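Local coordinates for FAD linked oxidase-like protein (Myceliophthora thermophila, PDB 5K8E) that oxidises the C1 hydroxyl of xylooligosaccharides and related sugars to lactones, using a bicovalently bound FAD and reducing molecular oxygen to hydrogen peroxide, at residues P52-L57 against E340-K345; H287-A292 against V311-W316. One frame throughout, in Å; residues are numbered along the deposited sequence.

Contact 1: P52-L57 against E340-K345. With FAD (flavin-adenine dinucleotide), chain D.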
ATOM      1  N   PRO A  52      15.921  -6.689   0.382  1.00 17.37           N
ATOM      2  CA  PRO A  52      14.492  -6.619   0.666  1.00 15.98           C
ATOM      3  C   PRO A  52      14.209  -5.486   1.634  1.00 15.62           C
ATOM      4  O   PRO A  52      15.131  -5.025   2.314  1.00 16.37           O
ATOM      5  CB  PRO A  52      14.226  -7.954   1.346  1.00 16.34           C
ATOM      6  CG  PRO A  52      15.503  -8.246   2.070  1.00 17.52           C
ATOM      7  CD  PRO A  52      16.609  -7.683   1.221  1.00 17.78           C
ATOM      8  N   PHE A  53      12.964  -5.026   1.720  1.00 14.38           N
ATOM      9  CA  PHE A  53      12.571  -4.215   2.869  1.00 14.12           C
ATOM     10  C   PHE A  53      12.460  -5.133   4.089  1.00 14.22           C
ATOM     11  O   PHE A  53      12.852  -4.770   5.210  1.00 14.76           O
ATOM     12  CB  PHE A  53      11.245  -3.485   2.671  1.00 13.47           C
ATOM     13  CG  PHE A  53      10.721  -2.885   3.935  1.00 13.65           C
ATOM     14  CD1 PHE A  53      11.395  -1.830   4.540  1.00 14.24           C
ATOM     15  CD2 PHE A  53       9.611  -3.415   4.570  1.00 13.67           C
ATOM     16  CE1 PHE A  53      10.949  -1.297   5.733  1.00 14.63           C
ATOM     17  CE2 PHE A  53       9.158  -2.880   5.771  1.00 14.02           C
ATOM     18  CZ  PHE A  53       9.832  -1.822   6.351  1.00 14.52           C
ATOM     19  N   ASN A  54      11.899  -6.307   3.865  1.00 13.66           N
ATOM     20  CA  ASN A  54      11.716  -7.288   4.930  1.00 14.03           C
ATOM     21  C   ASN A  54      12.897  -8.252   4.925  1.00 14.66           C
ATOM     22  O   ASN A  54      13.003  -9.112   4.058  1.00 14.37           O
ATOM     23  CB  ASN A  54      10.391  -8.031   4.752  1.00 13.34           C
ATOM     24  CG  ASN A  54      10.049  -8.930   5.940  1.00 13.82           C
ATOM     25  OD1 ASN A  54      10.866  -9.155   6.848  1.00 14.41           O
ATOM     26  ND2 ASN A  54       8.818  -9.445   5.939  1.00 13.49           N
ATOM     27  N   ASP A  55      13.796  -8.099   5.896  1.00 15.63           N
ATOM     28  CA  ASP A  55      15.000  -8.923   5.953  1.00 16.41           C
ATOM     29  C   ASP A  55      14.716 -10.381   6.245  1.00 16.46           C
ATOM     30  O   ASP A  55      15.611 -11.199   6.150  1.00 16.86           O
ATOM     31  CB  ASP A  55      15.993  -8.381   6.987  1.00 17.80           C
ATOM     32  CG  ASP A  55      16.625  -7.095   6.547  1.00 18.01           C
ATOM     33  OD1 ASP A  55      17.031  -6.999   5.377  1.00 18.08           O
ATOM     34  OD2 ASP A  55      16.695  -6.158   7.356  1.00 18.87           O
ATOM     35  N   ARG A  56      13.473 -10.704   6.588  1.00 15.90           N
ATOM     36  CA  ARG A  56      13.054 -12.088   6.696  1.00 15.98           C
ATOM     37  C   ARG A  56      13.005 -12.780   5.332  1.00 15.42           C
ATOM     38  O   ARG A  56      13.087 -13.997   5.283  1.00 15.70           O
ATOM     39  CB  ARG A  56      11.682 -12.172   7.374  1.00 15.75           C
ATOM     40  CG  ARG A  56      11.265 -13.558   7.813  1.00 16.15           C
ATOM     41  CD  ARG A  56       9.919 -13.532   8.545  1.00 16.03           C
ATOM     42  NE  ARG A  56       8.790 -13.213   7.665  1.00 14.90           N
ATOM     43  CZ  ARG A  56       8.242 -14.050   6.775  1.00 14.50           C
ATOM     44  NH1 ARG A  56       8.710 -15.281   6.604  1.00 15.03           N
ATOM     45  NH2 ARG A  56       7.214 -13.655   6.039  1.00 13.71           N
ATOM     46  N   LEU A  57      12.884 -12.020   4.236  1.00 14.64           N
ATOM     47  CA  LEU A  57      12.703 -12.598   2.915  1.00 14.24           C
ATOM     48  C   LEU A  57      13.661 -12.035   1.851  1.00 14.13           C
ATOM     49  O   LEU A  57      13.224 -11.352   0.931  1.00 13.39           O
ATOM     50  CB  LEU A  57      11.263 -12.386   2.459  1.00 13.54           C
ATOM     51  CG  LEU A  57      10.158 -12.968   3.343  1.00 13.90           C
ATOM     52  CD1 LEU A  57       8.818 -12.374   2.925  1.00 13.25           C
ATOM     53  CD2 LEU A  57      10.142 -14.498   3.297  1.00 14.35           C
ATOM     54  N   GLU A 340      13.441  -3.951   7.949  1.00 15.37           N
ATOM     55  CA  GLU A 340      12.988  -4.501   9.213  1.00 14.91           C
ATOM     56  C   GLU A 340      12.827  -6.004   9.036  1.00 14.22           C
ATOM     57  O   GLU A 340      12.892  -6.508   7.924  1.00 14.24           O
ATOM     58  CB  GLU A 340      11.664  -3.849   9.632  1.00 14.58           C
ATOM     59  CG  GLU A 340      11.776  -2.346   9.758  1.00 15.09           C
ATOM     60  CD  GLU A 340      10.542  -1.675  10.321  1.00 15.02           C
ATOM     61  OE1 GLU A 340       9.499  -2.325  10.556  1.00 14.75           O
ATOM     62  OE2 GLU A 340      10.637  -0.458  10.532  1.00 15.69           O
ATOM     63  N   THR A 341      12.648  -6.714  10.141  1.00 13.72           N
ATOM     64  CA  THR A 341      12.408  -8.154  10.123  1.00 13.31           C
ATOM     65  C   THR A 341      11.054  -8.382  10.769  1.00 12.70           C
ATOM     66  O   THR A 341      10.848  -8.013  11.932  1.00 12.56           O
ATOM     67  CB  THR A 341      13.490  -8.900  10.918  1.00 13.83           C
ATOM     68  OG1 THR A 341      14.773  -8.633  10.336  1.00 14.22           O
ATOM     69  CG2 THR A 341      13.237 -10.417  10.941  1.00 13.87           C
ATOM     70  N   PHE A 342      10.129  -8.978  10.022  1.00 12.16           N
ATOM     71  CA  PHE A 342       8.749  -9.052  10.473  1.00 11.64           C
ATOM     72  C   PHE A 342       7.886 -10.050   9.707  1.00 11.36           C
ATOM     73  O   PHE A 342       8.263 -10.546   8.632  1.00 11.38           O
ATOM     74  CB  PHE A 342       8.109  -7.659  10.373  1.00 11.33           C
ATOM     75  CG  PHE A 342       7.967  -7.156   8.963  1.00 11.17           C
ATOM     76  CD1 PHE A 342       9.009  -6.498   8.347  1.00 11.45           C
ATOM     77  CD2 PHE A 342       6.781  -7.325   8.262  1.00 10.83           C
ATOM     78  CE1 PHE A 342       8.883  -6.013   7.062  1.00 11.37           C
ATOM     79  CE2 PHE A 342       6.655  -6.857   6.964  1.00 10.81           C
ATOM     80  CZ  PHE A 342       7.710  -6.204   6.368  1.00 11.10           C
ATOM     81  N   TYR A 343       6.731 -10.338  10.297  1.00 11.02           N
ATOM     82  CA  TYR A 343       5.593 -10.927   9.583  1.00 10.67           C
ATOM     83  C   TYR A 343       4.421  -9.948   9.676  1.00 10.41           C
ATOM     84  O   TYR A 343       4.272  -9.255  10.678  1.00 10.50           O
ATOM     85  CB  TYR A 343       5.211 -12.289  10.179  1.00 10.71           C
ATOM     86  CG  TYR A 343       4.058 -12.981   9.443  1.00 10.45           C
ATOM     87  CD1 TYR A 343       4.112 -13.194   8.079  1.00 10.41           C
ATOM     88  CD2 TYR A 343       2.924 -13.418  10.119  1.00 10.35           C
ATOM     89  CE1 TYR A 343       3.077 -13.810   7.406  1.00 10.36           C
ATOM     90  CE2 TYR A 343       1.879 -14.044   9.453  1.00 10.23           C
ATOM     91  CZ  TYR A 343       1.968 -14.240   8.098  1.00 10.26           C
ATOM     92  OH  TYR A 343       0.945 -14.835   7.410  1.00 10.14           O
ATOM     93  N   SER A 344       3.609  -9.881   8.626  1.00 10.21           N
ATOM     94  CA  SER A 344       2.463  -8.982   8.590  1.00  9.96           C
ATOM     95  C   SER A 344       1.274  -9.635   7.906  1.00  9.74           C
ATOM     96  O   SER A 344       1.431 -10.446   6.996  1.00  9.80           O
ATOM     97  CB  SER A 344       2.822  -7.679   7.850  1.00 10.08           C
ATOM     98  OG  SER A 344       1.728  -6.783   7.786  1.00 10.06           O
ATOM     99  N   LYS A 345       0.084  -9.273   8.377  1.00  9.59           N
ATOM    100  CA  LYS A 345      -1.182  -9.633   7.739  1.00  9.40           C
ATOM    101  C   LYS A 345      -2.013  -8.363   7.585  1.00  9.36           C
ATOM    102  O   LYS A 345      -1.717  -7.318   8.186  1.00  9.17           O
ATOM    103  CB  LYS A 345      -1.960 -10.673   8.568  1.00  9.46           C
ATOM    104  CG  LYS A 345      -1.233 -11.995   8.765  1.00  9.62           C
ATOM    105  CD  LYS A 345      -2.096 -13.079   9.427  1.00  9.82           C
ATOM    106  CE  LYS A 345      -2.938 -13.851   8.421  1.00  9.95           C
ATOM    107  NZ  LYS A 345      -2.145 -14.811   7.583  1.00 10.13           N
TER
HETATM  108  PA  FAD D 501       8.070  -2.912  -4.509  1.00 10.65           P
HETATM  109  O1A FAD D 501       9.159  -2.266  -5.344  1.00 11.01           O
HETATM  110  O2A FAD D 501       8.461  -4.066  -3.644  1.00 10.68           O
HETATM  111  O5B FAD D 501       6.845  -3.288  -5.494  1.00 10.35           O
HETATM  112  C5B FAD D 501       5.664  -3.924  -4.974  1.00 10.20           C
HETATM  113  C4B FAD D 501       4.890  -4.634  -6.082  1.00 10.07           C
HETATM  114  O4B FAD D 501       4.523  -3.684  -7.096  1.00 10.11           O
HETATM  115  C3B FAD D 501       5.718  -5.707  -6.765  1.00  9.99           C
HETATM  116  O3B FAD D 501       4.870  -6.769  -7.201  1.00 10.20           O
HETATM  117  C2B FAD D 501       6.290  -4.965  -7.946  1.00 10.03           C
HETATM  118  O2B FAD D 501       6.712  -5.809  -9.017  1.00 10.01           O
HETATM  119  C1B FAD D 501       5.152  -4.036  -8.320  1.00 10.19           C
HETATM  120  N9A FAD D 501       5.638  -2.830  -9.015  1.00 10.25           N
HETATM  121  C8A FAD D 501       6.523  -1.916  -8.569  1.00 10.21           C
HETATM  122  N7A FAD D 501       6.714  -0.947  -9.493  1.00 10.21           N
HETATM  123  C5A FAD D 501       5.926  -1.266 -10.544  1.00 10.25           C
HETATM  124  C6A FAD D 501       5.646  -0.686 -11.862  1.00 10.14           C
HETATM  125  N6A FAD D 501       6.277   0.449 -12.197  1.00 10.61           N
HETATM  126  N1A FAD D 501       4.772  -1.297 -12.685  1.00 10.19           N
HETATM  127  C2A FAD D 501       4.156  -2.437 -12.334  1.00 10.29           C
HETATM  128  N3A FAD D 501       4.351  -3.038 -11.138  1.00 10.32           N
HETATM  129  C4A FAD D 501       5.211  -2.492 -10.226  1.00 10.51           C
HETATM  130  N1  FAD D 501       0.787   1.249   2.372  1.00 12.61           N
HETATM  131  C2  FAD D 501      -0.298   2.068   2.554  1.00 12.78           C
HETATM  132  O2  FAD D 501      -1.362   1.831   1.919  1.00 12.38           O
HETATM  133  N3  FAD D 501      -0.256   3.125   3.401  1.00 12.83           N
HETATM  134  C4  FAD D 501       0.849   3.443   4.099  1.00 13.17           C
HETATM  135  O4  FAD D 501       0.865   4.419   4.874  1.00 13.45           O
HETATM  136  C4X FAD D 501       2.069   2.608   3.956  1.00 12.88           C
HETATM  137  N5  FAD D 501       3.220   2.860   4.641  1.00 13.35           N
HETATM  138  C5X FAD D 501       4.333   2.085   4.472  1.00 13.19           C
HETATM  139  C6  FAD D 501       5.524   2.360   5.157  1.00 13.94           C
HETATM  140  C7  FAD D 501       6.661   1.559   4.999  1.00 13.36           C
HETATM  141  C7M FAD D 501       7.905   1.924   5.786  1.00 13.98           C
HETATM  142  C8  FAD D 501       6.615   0.397   4.059  1.00 12.48           C
HETATM  143  C8M FAD D 501       7.793  -0.534   3.787  1.00 11.46           C
HETATM  144  C9  FAD D 501       5.428   0.131   3.381  1.00 12.68           C
HETATM  145  C9A FAD D 501       4.288   0.920   3.542  1.00 12.77           C
HETATM  146  N10 FAD D 501       3.075   0.629   2.869  1.00 12.26           N
HETATM  147  C10 FAD D 501       1.961   1.465   3.040  1.00 12.62           C
HETATM  148  C1' FAD D 501       2.949  -0.511   1.948  1.00 12.01           C
HETATM  149  C2' FAD D 501       3.266  -0.161   0.522  1.00 11.14           C
HETATM  150  O2' FAD D 501       2.142   0.566   0.054  1.00 11.35           O
HETATM  151  C3' FAD D 501       3.459  -1.440  -0.272  1.00 10.84           C
HETATM  152  O3' FAD D 501       4.544  -2.151   0.327  1.00 10.59           O
HETATM  153  C4' FAD D 501       3.754  -1.116  -1.729  1.00 10.61           C
HETATM  154  O4' FAD D 501       3.280  -2.132  -2.630  1.00 10.52           O
HETATM  155  C5' FAD D 501       5.247  -0.917  -1.906  1.00 10.77           C
HETATM  156  O5' FAD D 501       5.512  -0.259  -3.156  1.00 10.69           O
HETATM  157  P   FAD D 501       7.029  -0.274  -3.622  1.00 10.35           P
HETATM  158  O1P FAD D 501       7.090   0.281  -5.028  1.00 10.54           O
HETATM  159  O2P FAD D 501       7.848   0.359  -2.546  1.00 10.47           O
HETATM  160  O3P FAD D 501       7.332  -1.861  -3.532  1.00 10.64           O
HETATM  161  O   HOH W   1      16.122  -6.252  10.045  1.00 16.79           O

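Contact 2: H287-A292 against V311-W316. With NAG (2-acetamido-2-deoxy-beta-D-glucopyranose), chain G; NAG (2-acetamido-2-deoxy-beta-D-glucopyranose), chain E.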
ATOM      1  N   HIS A 287      -7.816  18.091   8.338  1.00 20.97           N
ATOM      2  CA  HIS A 287      -7.463  19.044   7.294  1.00 22.22           C
ATOM      3  C   HIS A 287      -8.103  20.386   7.589  1.00 23.81           C
ATOM      4  O   HIS A 287      -9.127  20.746   7.013  1.00 24.49           O
ATOM      5  CB  HIS A 287      -7.872  18.508   5.937  1.00 22.11           C
ATOM      6  CG  HIS A 287      -7.011  17.387   5.467  1.00 21.34           C
ATOM      7  ND1 HIS A 287      -6.689  17.209   4.143  1.00 21.78           N
ATOM      8  CD2 HIS A 287      -6.367  16.411   6.147  1.00 21.15           C
ATOM      9  CE1 HIS A 287      -5.909  16.150   4.019  1.00 20.94           C
ATOM     10  NE2 HIS A 287      -5.700  15.645   5.221  1.00 20.83           N
ATOM     11  N   GLY A 288      -7.478  21.099   8.516  1.00 24.88           N
ATOM     12  CA  GLY A 288      -7.987  22.348   9.052  1.00 27.02           C
ATOM     13  C   GLY A 288      -7.236  22.680  10.336  1.00 28.27           C
ATOM     14  O   GLY A 288      -6.326  21.946  10.727  1.00 27.19           O
ATOM     15  N   ASN A 289      -7.628  23.771  10.994  1.00 30.21           N
ATOM     16  CA  ASN A 289      -6.939  24.244  12.194  1.00 31.80           C
ATOM     17  C   ASN A 289      -7.430  23.564  13.475  1.00 30.85           C
ATOM     18  O   ASN A 289      -8.399  22.807  13.458  1.00 30.34           O
ATOM     19  CB  ASN A 289      -7.026  25.777  12.305  1.00 34.88           C
ATOM     20  CG  ASN A 289      -8.451  26.296  12.399  1.00 37.86           C
ATOM     21  OD1 ASN A 289      -9.334  25.651  12.962  1.00 36.10           O
ATOM     22  ND2 ASN A 289      -8.671  27.487  11.860  1.00 42.93           N
ATOM     23  N   ALA A 290      -6.750  23.848  14.577  1.00 30.76           N
ATOM     24  CA  ALA A 290      -7.016  23.215  15.867  1.00 30.09           C
ATOM     25  C   ALA A 290      -8.413  23.470  16.408  1.00 30.09           C
ATOM     26  O   ALA A 290      -9.017  22.563  16.959  1.00 29.59           O
ATOM     27  CB  ALA A 290      -5.979  23.658  16.890  1.00 30.86           C
ATOM     28  N   SER A 291      -8.910  24.703  16.289  1.00 30.66           N
ATOM     29  CA  SER A 291     -10.259  25.033  16.776  1.00 30.94           C
ATOM     30  C   SER A 291     -11.341  24.340  15.951  1.00 30.09           C
ATOM     31  O   SER A 291     -12.336  23.886  16.497  1.00 29.84           O
ATOM     32  CB  SER A 291     -10.501  26.555  16.820  1.00 32.23           C
ATOM     33  OG  SER A 291     -10.124  27.174  15.608  1.00 32.47           O
ATOM     34  N   ALA A 292     -11.143  24.247  14.639  1.00 29.92           N
ATOM     35  CA  ALA A 292     -12.046  23.468  13.797  1.00 29.33           C
ATOM     36  C   ALA A 292     -12.056  22.002  14.245  1.00 28.36           C
ATOM     37  O   ALA A 292     -13.111  21.372  14.353  1.00 27.77           O
ATOM     38  CB  ALA A 292     -11.634  23.584  12.341  1.00 29.44           C
ATOM     39  N   VAL A 311      -2.499  17.916  20.481  1.00 29.62           N
ATOM     40  CA  VAL A 311      -3.102  18.634  19.378  1.00 29.47           C
ATOM     41  C   VAL A 311      -2.036  19.559  18.808  1.00 30.13           C
ATOM     42  O   VAL A 311      -1.549  20.426  19.511  1.00 30.55           O
ATOM     43  CB  VAL A 311      -4.304  19.447  19.854  1.00 30.19           C
ATOM     44  CG1 VAL A 311      -4.877  20.263  18.703  1.00 30.41           C
ATOM     45  CG2 VAL A 311      -5.351  18.518  20.459  1.00 29.60           C
ATOM     46  N   GLN A 312      -1.663  19.362  17.546  1.00 29.71           N
ATOM     47  CA  GLN A 312      -0.590  20.145  16.925  1.00 30.28           C
ATOM     48  C   GLN A 312      -1.004  20.614  15.546  1.00 29.52           C
ATOM     49  O   GLN A 312      -1.318  19.789  14.692  1.00 27.39           O
ATOM     50  CB  GLN A 312       0.663  19.286  16.769  1.00 30.98           C
ATOM     51  CG  GLN A 312       1.341  18.872  18.068  1.00 32.87           C
ATOM     52  CD  GLN A 312       2.481  17.885  17.837  1.00 33.93           C
ATOM     53  OE1 GLN A 312       3.168  17.919  16.806  1.00 34.57           O
ATOM     54  NE2 GLN A 312       2.688  16.997  18.801  1.00 34.60           N
ATOM     55  N   GLU A 313      -0.982  21.925  15.309  1.00 30.08           N
ATOM     56  CA  GLU A 313      -1.223  22.445  13.964  1.00 30.42           C
ATOM     57  C   GLU A 313       0.074  22.405  13.174  1.00 29.94           C
ATOM     58  O   GLU A 313       1.141  22.612  13.726  1.00 30.52           O
ATOM     59  CB  GLU A 313      -1.736  23.875  14.010  1.00 32.64           C
ATOM     60  CG  GLU A 313      -3.051  24.021  14.750  1.00 33.94           C
ATOM     61  CD  GLU A 313      -3.498  25.462  14.848  1.00 36.34           C
ATOM     62  OE1 GLU A 313      -3.064  26.167  15.792  1.00 38.15           O
ATOM     63  OE2 GLU A 313      -4.288  25.878  13.975  1.00 37.04           O
ATOM     64  N   HIS A 314      -0.033  22.157  11.877  1.00 28.94           N
ATOM     65  CA  HIS A 314       1.126  21.986  11.014  1.00 28.76           C
ATOM     66  C   HIS A 314       0.870  22.660   9.680  1.00 28.58           C
ATOM     67  O   HIS A 314      -0.281  22.769   9.255  1.00 28.54           O
ATOM     68  CB  HIS A 314       1.358  20.493  10.719  1.00 27.76           C
ATOM     69  CG  HIS A 314       1.520  19.627  11.935  1.00 27.53           C
ATOM     70  ND1 HIS A 314       2.663  19.622  12.706  1.00 27.99           N
ATOM     71  CD2 HIS A 314       0.693  18.704  12.483  1.00 26.54           C
ATOM     72  CE1 HIS A 314       2.524  18.753  13.690  1.00 27.48           C
ATOM     73  NE2 HIS A 314       1.339  18.180  13.575  1.00 26.57           N
ATOM     74  N   ASP A 315       1.930  23.072   8.991  1.00 28.67           N
ATOM     75  CA  ASP A 315       1.810  23.281   7.545  1.00 28.49           C
ATOM     76  C   ASP A 315       1.762  21.896   6.898  1.00 26.47           C
ATOM     77  O   ASP A 315       1.984  20.895   7.572  1.00 25.50           O
ATOM     78  CB  ASP A 315       2.922  24.186   6.972  1.00 29.88           C
ATOM     79  CG  ASP A 315       4.307  23.527   6.904  1.00 30.00           C
ATOM     80  OD1 ASP A 315       4.475  22.314   7.072  1.00 29.87           O
ATOM     81  OD2 ASP A 315       5.270  24.261   6.635  1.00 32.65           O
ATOM     82  N   TRP A 316       1.459  21.845   5.609  1.00 25.99           N
ATOM     83  CA  TRP A 316       1.256  20.575   4.900  1.00 25.21           C
ATOM     84  C   TRP A 316       2.412  19.572   5.046  1.00 24.91           C
ATOM     85  O   TRP A 316       2.197  18.407   5.390  1.00 23.00           O
ATOM     86  CB  TRP A 316       0.990  20.844   3.420  1.00 25.19           C
ATOM     87  CG  TRP A 316       0.800  19.589   2.630  1.00 24.23           C
ATOM     88  CD1 TRP A 316       1.660  19.064   1.720  1.00 23.84           C
ATOM     89  CD2 TRP A 316      -0.319  18.699   2.689  1.00 23.58           C
ATOM     90  NE1 TRP A 316       1.148  17.908   1.197  1.00 22.85           N
ATOM     91  CE2 TRP A 316      -0.063  17.653   1.781  1.00 22.67           C
ATOM     92  CE3 TRP A 316      -1.514  18.683   3.425  1.00 23.62           C
ATOM     93  CZ2 TRP A 316      -0.952  16.595   1.588  1.00 22.25           C
ATOM     94  CZ3 TRP A 316      -2.403  17.634   3.231  1.00 22.83           C
ATOM     95  CH2 TRP A 316      -2.116  16.601   2.316  1.00 22.33           C
TER
HETATM   96  C1  NAG G 508      -9.986  28.077  11.881  1.00 35.55           C
HETATM   97  C2  NAG G 508      -9.692  29.576  11.838  1.00 40.72           C
HETATM   98  C3  NAG G 508     -10.955  30.391  11.584  1.00 42.01           C
HETATM   99  C4  NAG G 508     -11.781  29.834  10.427  1.00 43.06           C
HETATM  100  C5  NAG G 508     -11.890  28.316  10.464  1.00 42.19           C
HETATM  101  C6  NAG G 508     -12.400  27.800   9.129  1.00 43.10           C
HETATM  102  C7  NAG G 508      -7.860  30.656  13.052  1.00 42.06           C
HETATM  103  C8  NAG G 508      -7.252  31.013  14.375  1.00 41.61           C
HETATM  104  N2  NAG G 508      -9.010  29.984  13.063  1.00 40.74           N
HETATM  105  O3  NAG G 508     -10.573  31.696  11.221  1.00 45.41           O
HETATM  106  O4  NAG G 508     -13.079  30.395  10.466  1.00 44.10           O
HETATM  107  O5  NAG G 508     -10.634  27.715  10.685  1.00 38.78           O
HETATM  108  O6  NAG G 508     -13.038  26.566   9.353  1.00 44.15           O
HETATM  109  O7  NAG G 508      -7.291  31.000  12.015  1.00 45.83           O
HETATM  110  C1  NAG E 506      -0.281  27.237   8.784  1.00 40.84           C
HETATM  111  C2  NAG E 506       0.884  27.163   9.770  1.00 46.05           C
HETATM  112  C3  NAG E 506       2.007  28.138   9.391  1.00 48.09           C
HETATM  113  C4  NAG E 506       2.412  27.990   7.923  1.00 48.23           C
HETATM  114  C5  NAG E 506       1.181  28.052   7.025  1.00 46.78           C
HETATM  115  C6  NAG E 506       1.550  27.689   5.591  1.00 47.36           C
HETATM  116  C7  NAG E 506       0.594  26.595  12.149  1.00 50.01           C
HETATM  117  C8  NAG E 506       0.054  27.015  13.487  1.00 49.46           C
HETATM  118  N2  NAG E 506       0.405  27.427  11.121  1.00 47.97           N
HETATM  119  O3  NAG E 506       3.127  27.903  10.218  1.00 49.45           O
HETATM  120  O4  NAG E 506       3.332  28.991   7.523  1.00 52.52           O
HETATM  121  O5  NAG E 506       0.209  27.126   7.457  1.00 42.31           O
HETATM  122  O6  NAG E 506       0.383  27.465   4.829  1.00 47.56           O
HETATM  123  O7  NAG E 506       1.182  25.522  12.055  1.00 54.31           O

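Contact 1: P52-L57 against E340-K345
The carboxamide of Asn54 lies flat over the ring of Phe342, the two planes only 10° apart, with Asn54 ND2 above the ring centre and Asn54 CG 3.3 Å from Phe342 CE1. While stacked, the amide also grips the backbone of the same residue: Asn54 ND2 donates to Phe342 O at 3.0 Å, and Asn54 OD1 accepts from Phe342 N. An asparagine suits this place because one flat group supplies both donor and acceptor. Its OD1 takes a second bond, from Arg56 N, on the opposite face of the amide plane; this closes an Asx turn within the type I turn Asn54-Leu57. The Arg56 side chain bends at chi3 (69°), bringing NE to 2.9 Å from Phe342 O, in the guanidinium plane; that carbonyl takes two donors from opposite faces. The loop thereby docks against strand 341-349 of the large antiparallel sheet, next to strand 409-417, which carries the substrate-binding Glu412, and a single beta bridge pairs Asn54 with Glu340: Glu340 N donates to Phe53 O, and Asp55 N to Glu340 O at 2.7 Å. Were Asn54 a leucine, Phe342 N and Arg56 N would probably lose their shared acceptor and Phe342 O one of its two donors, leaving the turn less firmly held. Phe53 swings its ring away from its own backbone N (chi1 169°) and meets Phe342 rim to rim, Phe53 CE2 to Phe342 CE1 at 3.4 Å. Over the centre of one Phe53 face sits flavin C8M, the 8alpha carbon bonded to His94, 3.4 Å from Phe53 CE2; His94 also stacks with Phe53.

Contact 2: H287-A292 against V311-W316
A glycosylated helix N-terminus meets an edge strand here: Asn289, the N-cap of helix 290-304, carries an N-linked sugar, and beside it runs strand 308-314. Asparagine does two jobs at this position. Its ND2 is bonded covalently to C1 of the N-acetylglucosamine, while OD1, brought over the helix start by chi1 of 61°, accepts from Ala292 N at 2.8 Å, nearly in line with the side-chain C=O. From the strand, Glu313 reaches across with its chain extended beyond CG and sets OE2 3.2 Å from Ala290 N, in a weak but straight hydrogen bond of 168°. A carboxylate fits this spot, since the positive end of the helix dipole probably favours its charge. The stem of the same side chain packs on the helix too, Glu313 CG lying 3.6 Å from Ala290 CB; the small methyl lets strand and helix come close, and Val311 CG1 touches it from the strand at 4.0 Å. At the far end, Trp316 turns the edge of its six-membered ring toward the face of His287 in an offset edge-to-face pair, the planes 82° apart and His287 CE1 3.9 Å from Trp316 CZ3. A second N-acetylglucosamine, of chain E, approaches Glu313 and Asp315. Segment 287-292 follows strand 279-286 and turns into its helix, whereas 311-316 leaves an edge strand of the eight-stranded sheet, 308-314, and enters helix 316-324, with Asp315 as its N-cap. Strand 234-240 lies between 279-286 and 308-314 in the sheet, and its Thr235 is touched by Val311 and Glu313 and hydrogen-bonded to Gly288 O.

Both contacts draw on the same eight-stranded antiparallel sheet, but at widely separated places, their centres 34 Å apart. Contact 1 is partly buried and brings together residues distant in sequence, joining a loop of the N-terminal part to strand 341-349 beside the flavin. Contact 2 is a surface contact, local in sequence, closing the connection through helix 290-304 to strand 308-314 at the sheet's outer edge, where sugars are attached. Their chemistry follows their positions: contact 1 buries about twice the area and relies on several backbone and amide hydrogen bonds with stacked groups, whereas contact 2 has one weak bond across it, slight apolar packing and an aromatic edge-to-face pair.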